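Local coordinates for aluminum resistance protein (Clostridium novyi, PDB 3I16), which is probably a pyridoxal-phosphate-dependent carbon-sulfur lyase of the methionine gamma-lyase family, thought to be involved in aluminium resistance, at residues D29-R41 / H299-R313. Residues are numbered along the deposited sequence; the frame is centred on the assembly and turned at random.
Sequences DIQNQFKILDDIR and HISMEALKGAILCSR. With EDO (1,2-ethanediol), chain L.
With CG of K306 anti to its carbonyl carbon (chi1 -76°) and every later torsion extended, the lysine chain runs over the ring of F34 and delivers its ammonium to D38. K306 CG stands 3.8 Å from the F34 ring centroid, almost on the ring normal, a CH-pi contact suited to an aliphatic stem; K306 NZ meets the syn lone pair of D38 OD1 at 2.8 Å. R41 shares that carboxylate: its NH2 lies 3.3 Å from D38 OD1, which sits over the guanidinium face, so charge alone acts. Its extended stem lays CD against H299, and the bend at chi3 turns the guanidinium toward D38 and E303, while a water links R41 NH1 to H299 O and E303 OE2; the strongest partner of R41 is D412 of the second subunit. K306 and R41 are knobs in holes of the facing helix, as helices 17-54 and 287-318 pack nearly antiparallel, their local axes 10.1 Å apart at 166°, away from the cofactor. L37 is a third knob, its branched end suiting an apolar hole: CD1 meets I309 CD1 tip to tip at 3.5 Å, and CD2 touches L305. The unbranched chain of selenomethionine M302 puts CE 3.6 Å from I40 CG2. I30 packs CD1 on L310 and CG2 on R313 CB, and R313 grips D29 OD2 side-on through NE (2.9 Å) and NH2 (2.8 Å), also pairing with E316.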
loop_
_atom_site.group_PDB
_atom_site.type_symbol
_atom_site.label_atom_id
_atom_site.label_comp_id
_atom_site.label_asym_id
_atom_site.label_seq_id
_atom_site.Cartn_x
_atom_site.Cartn_y
_atom_site.Cartn_z
ATOM N N ASP B 29 24.818 16.377 -34.192
ATOM C CA ASP B 29 25.598 17.407 -33.487
ATOM C C ASP B 29 25.902 17.145 -31.992
ATOM O O ASP B 29 26.951 17.530 -31.501
ATOM C CB ASP B 29 24.894 18.765 -33.560
ATOM C CG ASP B 29 24.850 19.347 -34.955
ATOM O OD1 ASP B 29 25.537 18.850 -35.877
ATOM O OD2 ASP B 29 24.129 20.350 -35.115
ATOM N N ILE B 30 24.987 16.513 -31.270
ATOM C CA ILE B 30 25.163 16.308 -29.825
ATOM C C ILE B 30 25.749 14.959 -29.395
ATOM O O ILE B 30 26.009 14.765 -28.204
ATOM C CB ILE B 30 23.804 16.551 -29.076
ATOM C CG1 ILE B 30 22.820 15.400 -29.323
ATOM C CG2 ILE B 30 23.224 17.931 -29.480
ATOM C CD1 ILE B 30 21.370 15.691 -28.893
ATOM N N GLN B 31 25.970 14.026 -30.326
ATOM C CA GLN B 31 26.441 12.673 -29.933
ATOM C C GLN B 31 27.639 12.632 -29.024
ATOM O O GLN B 31 27.623 11.894 -28.050
ATOM C CB GLN B 31 26.687 11.725 -31.127
ATOM C CG GLN B 31 25.417 11.133 -31.723
ATOM C CD GLN B 31 24.331 10.809 -30.678
ATOM O OE1 GLN B 31 24.397 9.790 -29.970
ATOM N NE2 GLN B 31 23.307 11.682 -30.597
ATOM N N ASN B 32 28.660 13.423 -29.316
ATOM C CA ASN B 32 29.861 13.420 -28.484
ATOM C C ASN B 32 29.617 13.887 -27.067
ATOM O O ASN B 32 30.260 13.408 -26.150
ATOM C CB ASN B 32 31.012 14.209 -29.143
ATOM C CG ASN B 32 31.594 13.489 -30.342
ATOM O OD1 ASN B 32 31.407 12.280 -30.507
ATOM N ND2 ASN B 32 32.315 14.228 -31.191
ATOM N N GLN B 33 28.650 14.784 -26.883
ATOM C CA GLN B 33 28.327 15.282 -25.557
ATOM C C GLN B 33 27.800 14.171 -24.662
ATOM O O GLN B 33 27.979 14.227 -23.468
ATOM C CB GLN B 33 27.285 16.387 -25.631
ATOM C CG GLN B 33 27.703 17.558 -26.506
ATOM C CD GLN B 33 28.899 18.258 -25.958
ATOM O OE1 GLN B 33 29.075 18.353 -24.734
ATOM N NE2 GLN B 33 29.731 18.771 -26.848
ATOM N N PHE B 34 27.157 13.167 -25.247
ATOM C CA PHE B 34 26.590 12.049 -24.489
ATOM C C PHE B 34 27.660 11.105 -23.895
ATOM O O PHE B 34 27.471 10.552 -22.805
ATOM C CB PHE B 34 25.617 11.258 -25.398
ATOM C CG PHE B 34 24.302 11.972 -25.717
ATOM C CD1 PHE B 34 24.083 13.313 -25.427
ATOM C CD2 PHE B 34 23.302 11.283 -26.383
ATOM C CE1 PHE B 34 22.883 13.923 -25.738
ATOM C CE2 PHE B 34 22.115 11.893 -26.716
ATOM C CZ PHE B 34 21.898 13.211 -26.394
ATOM N N LYS B 35 28.787 10.947 -24.587
ATOM C CA LYS B 35 29.867 10.052 -24.134
ATOM C C LYS B 35 30.371 10.454 -22.738
ATOM O O LYS B 35 30.590 9.626 -21.844
ATOM C CB LYS B 35 31.033 10.075 -25.146
ATOM C CG LYS B 35 30.673 9.608 -26.567
ATOM C CD LYS B 35 31.831 9.850 -27.564
ATOM N N ILE B 36 30.521 11.759 -22.582
ATOM C CA ILE B 36 30.963 12.377 -21.328
ATOM C C ILE B 36 30.008 11.989 -20.202
ATOM O O ILE B 36 30.420 11.609 -19.089
ATOM C CB ILE B 36 30.942 13.922 -21.446
ATOM C CG1 ILE B 36 31.990 14.420 -22.459
ATOM C CG2 ILE B 36 31.165 14.559 -20.107
ATOM C CD1 ILE B 36 31.564 14.334 -23.927
ATOM N N LEU B 37 28.722 12.062 -20.503
ATOM C CA LEU B 37 27.681 11.738 -19.541
ATOM C C LEU B 37 27.709 10.269 -19.119
ATOM O O LEU B 37 27.499 9.951 -17.949
ATOM C CB LEU B 37 26.296 12.115 -20.096
ATOM C CG LEU B 37 26.096 13.577 -20.535
ATOM C CD1 LEU B 37 24.662 13.813 -20.964
ATOM C CD2 LEU B 37 26.511 14.597 -19.463
ATOM N N ASP B 38 27.980 9.373 -20.057
ATOM C CA ASP B 38 28.025 7.944 -19.725
ATOM C C ASP B 38 29.181 7.593 -18.775
ATOM O O ASP B 38 29.044 6.685 -17.930
ATOM C CB ASP B 38 28.098 7.110 -21.001
ATOM C CG ASP B 38 26.864 7.264 -21.873
ATOM O OD1 ASP B 38 25.817 7.761 -21.406
ATOM O OD2 ASP B 38 26.923 6.860 -23.038
ATOM N N ASP B 39 30.306 8.308 -18.908
ATOM C CA ASP B 39 31.486 8.099 -18.042
ATOM C C ASP B 39 31.126 8.481 -16.627
ATOM O O ASP B 39 31.459 7.756 -15.687
ATOM C CB ASP B 39 32.703 8.918 -18.523
ATOM C CG ASP B 39 33.148 8.546 -19.936
ATOM O OD1 ASP B 39 32.875 7.410 -20.361
ATOM O OD2 ASP B 39 33.776 9.381 -20.626
ATOM N N ILE B 40 30.420 9.603 -16.481
ATOM C CA ILE B 40 29.937 10.070 -15.173
ATOM C C ILE B 40 28.896 9.086 -14.595
ATOM O O ILE B 40 28.962 8.730 -13.430
ATOM C CB ILE B 40 29.360 11.500 -15.277
ATOM C CG1 ILE B 40 30.462 12.513 -15.600
ATOM C CG2 ILE B 40 28.667 11.932 -13.998
ATOM C CD1 ILE B 40 29.915 13.853 -16.097
ATOM N N ARG B 41 27.963 8.632 -15.427
ATOM C CA ARG B 41 26.868 7.741 -14.998
ATOM C C ARG B 41 27.397 6.428 -14.455
ATOM O O ARG B 41 26.917 5.913 -13.431
ATOM C CB ARG B 41 25.920 7.507 -16.176
ATOM C CG ARG B 41 24.733 6.589 -15.892
ATOM C CD ARG B 41 23.997 6.301 -17.161
ATOM N NE ARG B 41 24.835 5.599 -18.136
ATOM C CZ ARG B 41 24.517 5.394 -19.408
ATOM N NH1 ARG B 41 23.365 5.836 -19.919
ATOM N NH2 ARG B 41 25.368 4.754 -20.196
ATOM N N HIS B 299 21.204 6.607 -13.562
ATOM C CA HIS B 299 20.788 6.330 -14.928
ATOM C C HIS B 299 19.664 7.250 -15.408
ATOM O O HIS B 299 19.805 7.942 -16.427
ATOM C CB HIS B 299 20.348 4.854 -15.042
ATOM C CG HIS B 299 19.962 4.445 -16.428
ATOM N ND1 HIS B 299 20.858 3.912 -17.327
ATOM C CD2 HIS B 299 18.772 4.514 -17.073
ATOM C CE1 HIS B 299 20.234 3.663 -18.464
ATOM N NE2 HIS B 299 18.965 4.015 -18.334
ATOM N N ILE B 300 18.558 7.272 -14.673
ATOM C CA ILE B 300 17.377 8.059 -15.068
ATOM C C ILE B 300 17.760 9.530 -15.134
ATOM O O ILE B 300 17.261 10.244 -15.981
ATOM C CB ILE B 300 16.154 7.852 -14.110
ATOM C CG1 ILE B 300 15.674 6.385 -14.068
ATOM C CG2 ILE B 300 14.959 8.749 -14.501
ATOM C CD1 ILE B 300 15.088 5.851 -15.343
ATOM N N SER B 301 18.577 9.994 -14.186
ATOM C CA SER B 301 19.050 11.400 -14.196
ATOM C C SER B 301 19.710 11.748 -15.547
ATOM O O SER B 301 19.461 12.809 -16.103
ATOM C CB SER B 301 20.033 11.678 -13.040
ATOM O OG SER B 301 19.388 11.621 -11.763
HETATM N N MSE B 302 20.527 10.839 -16.080
HETATM C CA MSE B 302 21.164 11.086 -17.375
HETATM C C MSE B 302 20.228 10.933 -18.598
HETATM O O MSE B 302 20.488 11.530 -19.668
HETATM C CB MSE B 302 22.406 10.233 -17.509
HETATM C CG MSE B 302 23.492 10.625 -16.528
HETATM SE SE MSE B 302 23.925 12.559 -16.695
HETATM C CE MSE B 302 25.652 12.473 -15.819
ATOM N N GLU B 303 19.184 10.125 -18.474
ATOM C CA GLU B 303 18.183 10.036 -19.527
ATOM C C GLU B 303 17.549 11.418 -19.676
ATOM O O GLU B 303 17.395 11.915 -20.781
ATOM C CB GLU B 303 17.098 9.001 -19.191
ATOM C CG GLU B 303 17.561 7.561 -19.166
ATOM C CD GLU B 303 18.123 7.092 -20.513
ATOM O OE1 GLU B 303 17.477 7.307 -21.564
ATOM O OE2 GLU B 303 19.199 6.479 -20.508
ATOM N N ALA B 304 17.208 12.048 -18.547
ATOM C CA ALA B 304 16.603 13.383 -18.549
ATOM C C ALA B 304 17.570 14.425 -19.101
ATOM O O ALA B 304 17.170 15.309 -19.882
ATOM C CB ALA B 304 16.140 13.787 -17.124
ATOM N N LEU B 305 18.831 14.335 -18.696
ATOM C CA LEU B 305 19.805 15.311 -19.143
ATOM C C LEU B 305 20.058 15.212 -20.659
ATOM O O LEU B 305 20.208 16.236 -21.315
ATOM C CB LEU B 305 21.120 15.173 -18.387
ATOM C CG LEU B 305 22.100 16.288 -18.712
ATOM C CD1 LEU B 305 21.515 17.614 -18.207
ATOM C CD2 LEU B 305 23.416 15.983 -18.098
ATOM N N LYS B 306 20.107 13.991 -21.193
ATOM C CA LYS B 306 20.228 13.775 -22.652
ATOM C C LYS B 306 19.042 14.419 -23.384
ATOM O O LYS B 306 19.183 15.046 -24.473
ATOM C CB LYS B 306 20.360 12.277 -22.978
ATOM C CG LYS B 306 21.726 11.748 -22.665
ATOM C CD LYS B 306 21.856 10.241 -22.890
ATOM C CE LYS B 306 23.227 9.746 -22.441
ATOM N NZ LYS B 306 23.491 8.309 -22.789
ATOM N N GLY B 307 17.877 14.323 -22.774
ATOM C CA GLY B 307 16.698 15.003 -23.309
ATOM C C GLY B 307 16.865 16.521 -23.324
ATOM O O GLY B 307 16.472 17.175 -24.288
ATOM N N ALA B 308 17.435 17.078 -22.252
ATOM C CA ALA B 308 17.694 18.518 -22.160
ATOM C C ALA B 308 18.669 18.989 -23.244
ATOM O O ALA B 308 18.461 20.033 -23.876
ATOM C CB ALA B 308 18.237 18.887 -20.759
ATOM N N ILE B 309 19.722 18.201 -23.468
ATOM C CA ILE B 309 20.741 18.545 -24.459
ATOM C C ILE B 309 20.142 18.505 -25.867
ATOM O O ILE B 309 20.383 19.405 -26.677
ATOM C CB ILE B 309 21.983 17.609 -24.342
ATOM C CG1 ILE B 309 22.637 17.786 -22.949
ATOM C CG2 ILE B 309 22.952 17.911 -25.442
ATOM C CD1 ILE B 309 23.697 16.737 -22.568
ATOM N N LEU B 310 19.365 17.468 -26.160
ATOM C CA LEU B 310 18.671 17.383 -27.445
ATOM C C LEU B 310 17.723 18.589 -27.624
ATOM O O LEU B 310 17.654 19.163 -28.691
ATOM C CB LEU B 310 17.867 16.104 -27.545
ATOM C CG LEU B 310 16.827 16.006 -28.673
ATOM C CD1 LEU B 310 17.506 16.032 -30.019
ATOM C CD2 LEU B 310 15.990 14.722 -28.470
ATOM N N CYS B 311 16.957 18.902 -26.578
ATOM C CA CYS B 311 16.039 20.026 -26.623
ATOM C C CYS B 311 16.835 21.289 -26.935
ATOM O O CYS B 311 16.465 22.025 -27.817
ATOM C CB CYS B 311 15.306 20.173 -25.294
ATOM S SG CYS B 311 14.138 21.564 -25.292
ATOM N N SER B 312 17.952 21.502 -26.238
ATOM C CA SER B 312 18.795 22.671 -26.485
ATOM C C SER B 312 19.173 22.813 -27.964
ATOM O O SER B 312 18.952 23.878 -28.601
ATOM C CB SER B 312 20.069 22.575 -25.642
ATOM O OG SER B 312 20.963 23.650 -25.873
ATOM N N ARG B 313 19.751 21.757 -28.526
ATOM C CA ARG B 313 20.235 21.851 -29.898
ATOM C C ARG B 313 19.096 21.910 -30.928
ATOM O O ARG B 313 19.156 22.712 -31.832
ATOM C CB ARG B 313 21.209 20.713 -30.212
ATOM C CG ARG B 313 21.888 20.820 -31.573
ATOM C CD ARG B 313 22.571 22.170 -31.782
ATOM N NE ARG B 313 23.446 22.117 -32.935
ATOM C CZ ARG B 313 24.199 23.113 -33.384
ATOM N NH1 ARG B 313 24.224 24.296 -32.774
ATOM N NH2 ARG B 313 24.959 22.904 -34.460
HETATM C C1 EDO L . 19.591 6.835 -24.162
HETATM O O1 EDO L . 18.426 6.216 -23.601
HETATM C C2 EDO L . 20.867 6.182 -23.648
HETATM O O2 EDO L . 21.173 6.543 -22.287
HETATM O O HOH W 1 21.176 7.011 -18.670
#